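Side-chain contacts in alkaline serine protease (Pseudoalteromonas sp., PDB 1Y9Z), which probably hydrolyses peptide bonds by the serine-protease mechanism of the subtilisin family, serving a cold-adapted Antarctic bacterium: residues G214-I219 with S225-G230; H234-P239 with A247-S252; V282-S287 with S312-L317; A391-A396 with E430-P435. All coordinates share one frame; numbering follows the deposited sequence.

Interaction 1 (G214-I219 with S225-G230)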
loop_
_atom_site.group_PDB
_atom_site.type_symbol
_atom_site.label_atom_id
_atom_site.label_comp_id
_atom_site.label_asym_id
_atom_site.label_seq_id
_atom_site.Cartn_x
_atom_site.Cartn_y
_atom_site.Cartn_z
ATOM N N GLY A 214 12.333 -3.141 7.590
ATOM C CA GLY A 214 12.028 -2.241 6.496
ATOM C C GLY A 214 13.208 -1.696 5.726
ATOM O O GLY A 214 14.364 -2.060 5.960
ATOM N N ARG A 215 12.902 -0.798 4.800
ATOM C CA ARG A 215 13.916 -0.193 3.961
ATOM C C ARG A 215 13.386 1.149 3.478
ATOM O O ARG A 215 12.197 1.283 3.185
ATOM C CB ARG A 215 14.192 -1.106 2.770
ATOM C CG ARG A 215 15.431 -0.758 2.004
ATOM C CD ARG A 215 15.551 -1.633 0.781
ATOM N NE ARG A 215 16.752 -1.292 0.039
ATOM C CZ ARG A 215 16.881 -1.438 -1.272
ATOM N NH1 ARG A 215 18.017 -1.095 -1.862
ATOM N NH2 ARG A 215 15.872 -1.919 -1.988
ATOM N N LEU A 216 14.263 2.143 3.409
ATOM C CA LEU A 216 13.862 3.466 2.960
ATOM C C LEU A 216 14.900 4.050 2.020
ATOM O O LEU A 216 15.985 3.497 1.857
ATOM C CB LEU A 216 13.667 4.397 4.160
ATOM C CG LEU A 216 12.530 4.027 5.118
ATOM C CD1 LEU A 216 12.573 4.927 6.346
ATOM C CD2 LEU A 216 11.195 4.157 4.399
ATOM N N ALA A 217 14.547 5.166 1.397
ATOM C CA ALA A 217 15.439 5.849 0.475
ATOM C C ALA A 217 15.315 7.349 0.698
ATOM O O ALA A 217 14.367 7.816 1.332
ATOM C CB ALA A 217 15.080 5.494 -0.962
ATOM N N ASP A 218 16.273 8.104 0.176
ATOM C CA ASP A 218 16.249 9.547 0.333
ATOM C C ASP A 218 17.084 10.210 -0.754
ATOM O O ASP A 218 17.973 9.587 -1.342
ATOM C CB ASP A 218 16.801 9.925 1.713
ATOM C CG ASP A 218 16.343 11.296 2.179
ATOM O OD1 ASP A 218 15.647 11.998 1.413
ATOM O OD2 ASP A 218 16.678 11.673 3.322
ATOM N N ILE A 219 16.762 11.470 -1.025
ATOM C CA ILE A 219 17.478 12.287 -1.999
ATOM C C ILE A 219 17.634 13.628 -1.305
ATOM O O ILE A 219 16.644 14.228 -0.892
ATOM C CB ILE A 219 16.670 12.519 -3.292
ATOM C CG1 ILE A 219 16.440 11.195 -4.018
ATOM C CG2 ILE A 219 17.421 13.495 -4.198
ATOM C CD1 ILE A 219 15.521 11.321 -5.226
ATOM N N SER A 225 15.563 17.503 2.061
ATOM C CA SER A 225 15.201 16.154 1.639
ATOM C C SER A 225 13.930 16.041 0.799
ATOM O O SER A 225 12.971 16.787 0.993
ATOM C CB SER A 225 15.067 15.260 2.875
ATOM O OG SER A 225 14.476 14.016 2.548
ATOM N N TYR A 226 13.938 15.087 -0.128
ATOM C CA TYR A 226 12.799 14.827 -1.008
ATOM C C TYR A 226 11.988 13.639 -0.494
ATOM O O TYR A 226 11.091 13.145 -1.178
ATOM C CB TYR A 226 13.287 14.508 -2.423
ATOM C CG TYR A 226 13.764 15.704 -3.216
ATOM C CD1 TYR A 226 12.856 16.560 -3.836
ATOM C CD2 TYR A 226 15.124 15.969 -3.362
ATOM C CE1 TYR A 226 13.291 17.651 -4.588
ATOM C CE2 TYR A 226 15.572 17.058 -4.109
ATOM C CZ TYR A 226 14.649 17.892 -4.721
ATOM O OH TYR A 226 15.086 18.961 -5.472
ATOM N N PHE A 227 12.306 13.184 0.715
ATOM C CA PHE A 227 11.622 12.039 1.306
ATOM C C PHE A 227 10.102 12.116 1.231
ATOM O O PHE A 227 9.449 11.150 0.832
ATOM C CB PHE A 227 12.032 11.874 2.771
ATOM C CG PHE A 227 11.523 10.607 3.400
ATOM C CD1 PHE A 227 12.277 9.440 3.351
ATOM C CD2 PHE A 227 10.279 10.575 4.024
ATOM C CE1 PHE A 227 11.801 8.260 3.917
ATOM C CE2 PHE A 227 9.793 9.398 4.591
ATOM C CZ PHE A 227 10.556 8.239 4.538
ATOM N N SER A 228 9.540 13.257 1.620
ATOM C CA SER A 228 8.089 13.434 1.618
ATOM C C SER A 228 7.471 13.435 0.219
ATOM O O SER A 228 6.255 13.302 0.076
ATOM C CB SER A 228 7.707 14.725 2.351
ATOM O OG SER A 228 8.170 15.868 1.658
ATOM N N ASN A 229 8.301 13.593 -0.807
ATOM C CA ASN A 229 7.810 13.583 -2.183
ATOM C C ASN A 229 7.583 12.138 -2.601
ATOM O O ASN A 229 6.799 11.853 -3.509
ATOM C CB ASN A 229 8.833 14.215 -3.130
ATOM C CG ASN A 229 8.949 15.712 -2.954
ATOM O OD1 ASN A 229 9.341 16.198 -1.896
ATOM N ND2 ASN A 229 8.609 16.456 -4.001
ATOM N N GLY A 230 8.280 11.234 -1.925
ATOM C CA GLY A 230 8.176 9.823 -2.238
ATOM C C GLY A 230 9.418 9.359 -2.970
ATOM O O GLY A 230 9.582 9.626 -4.158
#
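An ST turn closes the exit of the β-hairpin made by strands 214-221 and 224-225, and Asp218 and Ser225 tie it back to the longer strand. Ser225 OG donates to Asp218 OD1 at 2.6 Å, on the syn lone pair of the carboxylate. Asp218 has CG anti to its backbone nitrogen (chi1 -158°), which swings the carboxylate over to the turn. The same OD1 also takes a weak bond from the N-H of Ile219. Ser225 OG in turn accepts from Phe227 N at 3.0 Å with a fairly straight N-H (163°), and this bond defines the turn. The hydroxyl is thus a relay, passing the hold of the aspartate on to the backbone two residues further along. Beside it, Tyr226 N bonds to Ile219 O at 2.9 Å and continues the hairpin pairing by one step.

The two rings spread apart from here. Tyr226 brings CD2 to 3.5 Å from the CG2 branch of Ile219, with Ile219 O lying at the same ring's edge. Phe227 reaches back along the strand: its edge meets the backbone oxygen of Ala217, CD1 to O 3.3 Å, and beyond it CZ touches CD2 of Leu216 at 4.1 Å.

Strand 351-360 pairs with 214-221 on its other edge, through backbone bonds at Leu216 and Asp218. Ala217 and Ile219 pack on strand 333-336, Tyr226 meets Leu344 of helix 338-345, and Phe227 rests on Thr3 near the N-terminus.

Interaction 2 (H234-P239 with A247-S252)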
loop_
_atom_site.group_PDB
_atom_site.type_symbol
_atom_site.label_atom_id
_atom_site.label_comp_id
_atom_site.label_asym_id
_atom_site.label_seq_id
_atom_site.Cartn_x
_atom_site.Cartn_y
_atom_site.Cartn_z
ATOM N N HIS A 234 15.146 1.048 -4.957
ATOM C CA HIS A 234 14.934 0.024 -5.975
ATOM C C HIS A 234 14.860 -1.392 -5.432
ATOM O O HIS A 234 15.786 -1.868 -4.770
ATOM C CB HIS A 234 16.025 0.071 -7.047
ATOM C CG HIS A 234 15.664 0.884 -8.251
ATOM N ND1 HIS A 234 14.367 1.033 -8.692
ATOM C CD2 HIS A 234 16.440 1.547 -9.140
ATOM C CE1 HIS A 234 14.361 1.753 -9.800
ATOM N NE2 HIS A 234 15.606 2.076 -10.094
ATOM N N ASN A 235 13.749 -2.064 -5.720
ATOM C CA ASN A 235 13.550 -3.441 -5.296
ATOM C C ASN A 235 14.357 -4.297 -6.268
ATOM O O ASN A 235 13.817 -4.844 -7.230
ATOM C CB ASN A 235 12.064 -3.806 -5.374
ATOM C CG ASN A 235 11.768 -5.182 -4.809
ATOM O OD1 ASN A 235 10.638 -5.667 -4.893
ATOM N ND2 ASN A 235 12.776 -5.816 -4.226
ATOM N N ARG A 236 15.659 -4.389 -6.013
ATOM C CA ARG A 236 16.575 -5.141 -6.860
ATOM C C ARG A 236 16.540 -6.646 -6.652
ATOM O O ARG A 236 16.537 -7.137 -5.521
ATOM C CB ARG A 236 18.003 -4.628 -6.643
ATOM C CG ARG A 236 19.082 -5.344 -7.449
ATOM C CD ARG A 236 20.384 -4.553 -7.371
ATOM N NE ARG A 236 21.494 -5.163 -8.100
ATOM C CZ ARG A 236 22.449 -5.897 -7.534
ATOM N NH1 ARG A 236 23.423 -6.407 -8.278
ATOM N NH2 ARG A 236 22.434 -6.121 -6.227
ATOM N N LEU A 237 16.518 -7.370 -7.767
ATOM C CA LEU A 237 16.503 -8.825 -7.763
ATOM C C LEU A 237 17.620 -9.325 -8.673
ATOM O O LEU A 237 17.817 -8.797 -9.767
ATOM C CB LEU A 237 15.168 -9.353 -8.296
ATOM C CG LEU A 237 13.862 -8.893 -7.644
ATOM C CD1 LEU A 237 12.690 -9.510 -8.395
ATOM C CD2 LEU A 237 13.835 -9.302 -6.182
ATOM N N THR A 238 18.354 -10.332 -8.218
ATOM C CA THR A 238 19.431 -10.911 -9.012
ATOM C C THR A 238 19.234 -12.420 -9.058
ATOM O O THR A 238 18.517 -12.985 -8.232
ATOM C CB THR A 238 20.821 -10.590 -8.415
ATOM O OG1 THR A 238 20.911 -11.113 -7.085
ATOM C CG2 THR A 238 21.052 -9.088 -8.394
ATOM N N PRO A 239 19.861 -13.098 -10.032
ATOM C CA PRO A 239 19.724 -14.551 -10.154
ATOM C C PRO A 239 20.095 -15.337 -8.899
ATOM O O PRO A 239 21.078 -15.033 -8.223
ATOM C CB PRO A 239 20.625 -14.883 -11.343
ATOM C CG PRO A 239 21.659 -13.797 -11.304
ATOM C CD PRO A 239 20.818 -12.580 -11.025
ATOM N N ALA A 247 18.308 -8.614 -3.785
ATOM C CA ALA A 247 19.708 -8.219 -3.681
ATOM C C ALA A 247 19.733 -6.699 -3.581
ATOM O O ALA A 247 20.239 -6.011 -4.466
ATOM C CB ALA A 247 20.478 -8.683 -4.911
ATOM N N PRO A 248 19.179 -6.152 -2.490
ATOM C CA PRO A 248 19.148 -4.701 -2.305
ATOM C C PRO A 248 20.513 -4.057 -2.123
ATOM O O PRO A 248 21.405 -4.632 -1.498
ATOM C CB PRO A 248 18.276 -4.537 -1.066
ATOM C CG PRO A 248 18.631 -5.755 -0.260
ATOM C CD PRO A 248 18.610 -6.843 -1.317
ATOM N N ILE A 249 20.669 -2.867 -2.689
ATOM C CA ILE A 249 21.906 -2.117 -2.540
ATOM C C ILE A 249 21.588 -1.020 -1.538
ATOM O O ILE A 249 20.842 -0.086 -1.845
ATOM C CB ILE A 249 22.367 -1.459 -3.861
ATOM C CG1 ILE A 249 22.730 -2.535 -4.887
ATOM C CG2 ILE A 249 23.571 -0.555 -3.599
ATOM C CD1 ILE A 249 23.862 -3.450 -4.452
ATOM N N ASN A 250 22.128 -1.154 -0.333
ATOM C CA ASN A 250 21.917 -0.164 0.711
ATOM C C ASN A 250 23.216 0.583 0.953
ATOM O O ASN A 250 24.137 0.065 1.587
ATOM C CB ASN A 250 21.447 -0.832 2.005
ATOM C CG ASN A 250 20.065 -1.439 1.877
ATOM O OD1 ASN A 250 19.176 -0.853 1.260
ATOM N ND2 ASN A 250 19.872 -2.607 2.471
ATOM N N ALA A 251 23.285 1.796 0.423
ATOM C CA ALA A 251 24.464 2.636 0.561
ATOM C C ALA A 251 24.092 4.054 0.161
ATOM O O ALA A 251 22.968 4.312 -0.275
ATOM C CB ALA A 251 25.584 2.118 -0.336
ATOM N N SER A 252 25.042 4.970 0.316
ATOM C CA SER A 252 24.826 6.362 -0.043
ATOM C C SER A 252 25.836 6.771 -1.103
ATOM O O SER A 252 26.950 6.247 -1.148
ATOM C CB SER A 252 24.976 7.261 1.186
ATOM O OG SER A 252 24.004 6.941 2.167
HETATM O O HOH W 1 18.615 -1.539 -4.490
#
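Arg236 and Ala247 hold each other by two bonds. Ala247 N donates to Arg236 O at 2.9 Å, and Arg236 NH2 returns a bond to Ala247 O at 2.8 Å. The arginine chain is extended from CG to NE and runs alongside that carbonyl, with CB, CG and CD all close to the oxygen before the guanidinium bonds it at its edge, the oxygen lying 17° out of the guanidinium plane. Ile249 comes in obliquely at the tip, CD1 lying 3.5 Å from NH2. Thr238 covers one face of the guanidinium: its CG2 sits 3.5 Å above the plane, over the centre. Both its branches also touch the alanine methyl, OG1 coming nearest at 3.3 Å from Ala247 CB. A water joins the segments further back, donating to His234 O and accepting from Ile249 N.

In the next shell, Asp324 makes a salt bridge with Arg236 NE, so the guanidinium is held from a second direction. Backbone bonds between Thr238 and Ala245 carry the pairing on toward the turn. This is the open end of a β-hairpin, strands 232-240 and 243-246, in the mixed sheet of what is probably the inserted β-barrel domain.

Interaction 3 (V282-S287 with S312-L317)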
loop_
_atom_site.group_PDB
_atom_site.type_symbol
_atom_site.label_atom_id
_atom_site.label_comp_id
_atom_site.label_asym_id
_atom_site.label_seq_id
_atom_site.Cartn_x
_atom_site.Cartn_y
_atom_site.Cartn_z
ATOM N N VAL A 282 12.195 4.257 -19.105
ATOM C CA VAL A 282 11.833 3.861 -20.462
ATOM C C VAL A 282 11.048 2.563 -20.347
ATOM O O VAL A 282 11.590 1.533 -19.944
ATOM C CB VAL A 282 13.079 3.623 -21.344
ATOM C CG1 VAL A 282 12.654 3.115 -22.717
ATOM C CG2 VAL A 282 13.866 4.914 -21.485
ATOM N N GLY A 283 9.768 2.620 -20.699
ATOM C CA GLY A 283 8.924 1.445 -20.602
ATOM C C GLY A 283 8.282 1.393 -19.229
ATOM O O GLY A 283 8.492 2.288 -18.410
ATOM N N ASN A 284 7.495 0.353 -18.975
ATOM C CA ASN A 284 6.833 0.190 -17.686
ATOM C C ASN A 284 6.606 -1.273 -17.360
ATOM O O ASN A 284 6.452 -2.105 -18.255
ATOM C CB ASN A 284 5.493 0.928 -17.663
ATOM C CG ASN A 284 5.649 2.408 -17.386
ATOM O OD1 ASN A 284 5.298 3.249 -18.213
ATOM N ND2 ASN A 284 6.179 2.736 -16.213
ATOM N N GLN A 285 6.587 -1.581 -16.070
ATOM C CA GLN A 285 6.378 -2.943 -15.612
ATOM C C GLN A 285 4.981 -3.426 -15.978
ATOM O O GLN A 285 4.008 -2.681 -15.884
ATOM C CB GLN A 285 6.574 -3.023 -14.098
ATOM C CG GLN A 285 6.369 -4.413 -13.525
ATOM C CD GLN A 285 6.829 -4.511 -12.088
ATOM O OE1 GLN A 285 7.990 -4.242 -11.781
ATOM N NE2 GLN A 285 5.923 -4.897 -11.199
ATOM N N GLY A 286 4.899 -4.683 -16.395
ATOM C CA GLY A 286 3.632 -5.273 -16.779
ATOM C C GLY A 286 3.914 -6.652 -17.331
ATOM O O GLY A 286 4.059 -7.612 -16.575
ATOM N N SER A 287 4.003 -6.751 -18.653
ATOM C CA SER A 287 4.296 -8.022 -19.297
ATOM C C SER A 287 5.789 -8.307 -19.152
ATOM O O SER A 287 6.233 -9.445 -19.309
ATOM C CB SER A 287 3.909 -7.969 -20.777
ATOM O OG SER A 287 4.539 -6.880 -21.429
ATOM N N SER A 312 5.610 9.695 -18.933
ATOM C CA SER A 312 4.242 10.178 -19.096
ATOM C C SER A 312 3.169 9.087 -19.123
ATOM O O SER A 312 2.008 9.352 -18.812
ATOM C CB SER A 312 4.136 11.026 -20.367
ATOM O OG SER A 312 4.462 10.261 -21.512
ATOM N N ALA A 313 3.552 7.869 -19.493
ATOM C CA ALA A 313 2.606 6.756 -19.549
ATOM C C ALA A 313 2.064 6.406 -18.160
ATOM O O ALA A 313 0.871 6.149 -17.993
ATOM C CB ALA A 313 3.273 5.538 -20.172
ATOM N N LEU A 314 2.954 6.383 -17.172
ATOM C CA LEU A 314 2.593 6.089 -15.786
ATOM C C LEU A 314 3.371 7.064 -14.910
ATOM O O LEU A 314 4.355 6.692 -14.268
ATOM C CB LEU A 314 2.965 4.648 -15.417
ATOM C CG LEU A 314 2.079 3.514 -15.939
ATOM C CD1 LEU A 314 2.672 2.177 -15.517
ATOM C CD2 LEU A 314 0.665 3.666 -15.392
ATOM N N PRO A 315 2.930 8.332 -14.870
ATOM C CA PRO A 315 3.563 9.400 -14.091
ATOM C C PRO A 315 3.532 9.255 -12.572
ATOM O O PRO A 315 4.258 9.955 -11.865
ATOM C CB PRO A 315 2.826 10.647 -14.569
ATOM C CG PRO A 315 1.449 10.129 -14.817
ATOM C CD PRO A 315 1.716 8.829 -15.544
ATOM N N GLY A 316 2.697 8.353 -12.067
ATOM C CA GLY A 316 2.615 8.165 -10.629
ATOM C C GLY A 316 3.863 7.534 -10.045
ATOM O O GLY A 316 4.762 7.120 -10.776
ATOM N N LEU A 317 3.922 7.453 -8.721
ATOM C CA LEU A 317 5.074 6.858 -8.059
ATOM C C LEU A 317 5.078 5.345 -8.259
ATOM O O LEU A 317 4.113 4.656 -7.909
ATOM C CB LEU A 317 5.058 7.186 -6.564
ATOM C CG LEU A 317 6.242 6.671 -5.742
ATOM C CD1 LEU A 317 7.535 7.305 -6.235
ATOM C CD2 LEU A 317 6.016 7.002 -4.277
HETATM O O HOH W 2 6.648 5.314 -15.185
#
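Asn284 ND2 reaches Leu314 through one water: the amide donates to it at 2.8 Å, and the water donates to Leu314 O at 2.8 Å. The other end of the amide is fixed too, since OD1 accepts from Asn311 ND2. Asn311, just ahead of 312-317, links the loops, because its own OD1 takes the N-H of Leu314.

With its two polar ends held in this way, the amide carries apolar neighbours from the other loop. Leu314 lays its CD1 branch against the middle of the group, 3.5 Å from Asn284 CG and 3.6 Å from ND2, the two side chains meeting at a slant. Ala313 adds its CB, 3.6 Å from Asn284 OD1.

The loops follow strands 275-280 and 305-309, parallel neighbours joined by a β-alpha-β crossover through helix 291-300. Such an insert in a subtilase is consistent with a protease-associated domain. Further along 282-287, Gln285 OE1 takes the N-H of Phe321.

The direct touch is therefore between carbons and an amide, while the polar link runs through solvent and Asn311. For a contact at the surface, that implies loops matched through a bridging water rather than by a direct bond between the segments.

Interaction 4 (A391-A396 with E430-P435)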
loop_
_atom_site.group_PDB
_atom_site.type_symbol
_atom_site.label_atom_id
_atom_site.label_comp_id
_atom_site.label_asym_id
_atom_site.label_seq_id
_atom_site.Cartn_x
_atom_site.Cartn_y
_atom_site.Cartn_z
ATOM N N ALA A 391 -24.152 -1.568 7.981
ATOM C CA ALA A 391 -22.998 -1.871 7.146
ATOM C C ALA A 391 -23.348 -1.714 5.670
ATOM O O ALA A 391 -22.587 -1.126 4.901
ATOM C CB ALA A 391 -22.515 -3.291 7.421
ATOM N N SER A 392 -24.507 -2.235 5.278
ATOM C CA SER A 392 -24.939 -2.150 3.887
ATOM C C SER A 392 -25.124 -0.697 3.469
ATOM O O SER A 392 -24.809 -0.326 2.340
ATOM C CB SER A 392 -26.246 -2.925 3.682
ATOM O OG SER A 392 -27.301 -2.369 4.445
ATOM N N GLN A 393 -25.624 0.125 4.386
ATOM C CA GLN A 393 -25.833 1.537 4.093
ATOM C C GLN A 393 -24.505 2.277 3.928
ATOM O O GLN A 393 -24.369 3.141 3.058
ATOM C CB GLN A 393 -26.688 2.175 5.193
ATOM C CG GLN A 393 -28.163 1.807 5.072
ATOM C CD GLN A 393 -29.004 2.249 6.255
ATOM O OE1 GLN A 393 -30.232 2.315 6.164
ATOM N NE2 GLN A 393 -28.353 2.542 7.372
ATOM N N VAL A 394 -23.520 1.934 4.754
ATOM C CA VAL A 394 -22.208 2.565 4.655
ATOM C C VAL A 394 -21.553 2.136 3.339
ATOM O O VAL A 394 -20.945 2.948 2.640
ATOM C CB VAL A 394 -21.303 2.158 5.840
ATOM C CG1 VAL A 394 -19.885 2.669 5.621
ATOM C CG2 VAL A 394 -21.867 2.730 7.136
ATOM N N ARG A 395 -21.685 0.852 3.009
ATOM C CA ARG A 395 -21.122 0.308 1.777
ATOM C C ARG A 395 -21.677 1.085 0.583
ATOM O O ARG A 395 -20.933 1.495 -0.308
ATOM C CB ARG A 395 -21.481 -1.178 1.664
ATOM C CG ARG A 395 -20.901 -1.895 0.456
ATOM C CD ARG A 395 -21.217 -3.378 0.531
ATOM N NE ARG A 395 -20.779 -4.105 -0.654
ATOM C CZ ARG A 395 -20.996 -5.401 -0.850
ATOM N NH1 ARG A 395 -20.565 -5.986 -1.959
ATOM N NH2 ARG A 395 -21.640 -6.112 0.066
ATOM N N ALA A 396 -22.990 1.296 0.581
ATOM C CA ALA A 396 -23.641 2.031 -0.498
ATOM C C ALA A 396 -23.123 3.464 -0.568
ATOM O O ALA A 396 -22.908 4.003 -1.655
ATOM C CB ALA A 396 -25.152 2.029 -0.292
ATOM N N GLU A 430 -26.672 13.583 5.239
ATOM C CA GLU A 430 -28.041 13.844 4.809
ATOM C C GLU A 430 -28.959 12.814 5.457
ATOM O O GLU A 430 -29.990 13.160 6.033
ATOM C CB GLU A 430 -28.141 13.757 3.286
ATOM C CG GLU A 430 -27.308 14.797 2.554
ATOM C CD GLU A 430 -27.711 16.216 2.905
ATOM O OE1 GLU A 430 -28.883 16.577 2.673
ATOM O OE2 GLU A 430 -26.855 16.972 3.414
ATOM N N SER A 431 -28.569 11.547 5.358
ATOM C CA SER A 431 -29.322 10.441 5.941
ATOM C C SER A 431 -28.537 9.162 5.688
ATOM O O SER A 431 -27.565 9.168 4.932
ATOM C CB SER A 431 -30.705 10.321 5.300
ATOM O OG SER A 431 -30.621 9.737 4.013
ATOM N N CYS A 432 -28.952 8.066 6.316
ATOM C CA CYS A 432 -28.258 6.798 6.129
ATOM C C CYS A 432 -28.393 6.286 4.697
ATOM O O CYS A 432 -27.724 5.330 4.309
ATOM C CB CYS A 432 -28.782 5.743 7.108
ATOM S SG CYS A 432 -28.252 5.966 8.838
ATOM N N THR A 433 -29.259 6.924 3.914
ATOM C CA THR A 433 -29.455 6.529 2.524
ATOM C C THR A 433 -29.104 7.668 1.570
ATOM O O THR A 433 -29.464 7.638 0.395
ATOM C CB THR A 433 -30.912 6.085 2.257
ATOM O OG1 THR A 433 -31.816 7.122 2.654
ATOM C CG2 THR A 433 -31.228 4.811 3.028
ATOM N N GLY A 434 -28.399 8.669 2.086
ATOM C CA GLY A 434 -28.003 9.797 1.260
ATOM C C GLY A 434 -29.056 10.884 1.166
ATOM O O GLY A 434 -30.045 10.855 1.894
ATOM N N PRO A 435 -28.871 11.864 0.269
ATOM C CA PRO A 435 -29.845 12.948 0.121
ATOM C C PRO A 435 -31.180 12.476 -0.451
ATOM O O PRO A 435 -31.230 11.342 -0.973
ATOM C CB PRO A 435 -29.127 13.926 -0.803
ATOM C CG PRO A 435 -28.310 13.015 -1.670
ATOM C CD PRO A 435 -27.745 12.036 -0.667
HETATM O O HOH W 3 -26.635 4.292 2.103
#
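The CA atoms of Gln393 and Cys432 lie 6.1 Å apart where a type I β turn, Ser431 to Gly434, comes up beside the first turn of helix 391-401. This is the C-terminal end of the subtilisin-like α/β domain, and the tail is stapled there by the disulfide from Cys432 to Cys389, just ahead of the helix.

Gln393 carries the helix side of the contact. Its CG is anti to the carbonyl carbon (chi1 -76°) and the chain beyond is extended, which carries it alongside Cys432. Gln393 CB comes to 3.4 Å from Cys432 O, and farther out Gln393 CD lies 3.6 Å from Cys432 CB. The amide end therefore covers the root of the disulfide, with the methyl of Thr433 at its margin.

The turn has its own side-chain brace. Ser431 OG accepts from Thr433 N at 3.1 Å, an ST turn, and also takes the hydroxyl of Thr433. Gly434 N closes the backbone bond to Ser431 O, and Gly434 has the positive phi (86°) that would press a side chain against the preceding carbonyl oxygen.

On its other sides the helix packs Ala391 and Val394 on Trp383 of helix 368-385, whose first residues, Thr368 and Ser369, line the phenylmethanesulfonate pocket. Arg395 makes a salt bridge with Glu197, itself a sodium ligand.

Between helix and turn, one water donates twice, to Gln393 O and to Cys432 O, each at 2.7 Å.

Overall arrangement
Interactions 1 and 2 brace hairpins of the same mixed sheet and touch directly: Arg215, from the strand of interaction 1, bonds His234 O and Asn250 OD1 of interaction 2. Interaction 1 is the partly buried one and combines a carboxylate relay with two aromatic rings; the other three lie at the surface. Interaction 2 adds direct backbone and arginine bonds to its bridging water, whereas in 3 and 4 an amide side chain meets apolar atoms and a water makes the polar bridge. Interaction 3 meets interaction 1 where Leu317 packs on Gly230. Interaction 4 stands apart on the α/β domain, its centre about 39 Å from that of interaction 1, and a disulfide reinforces it.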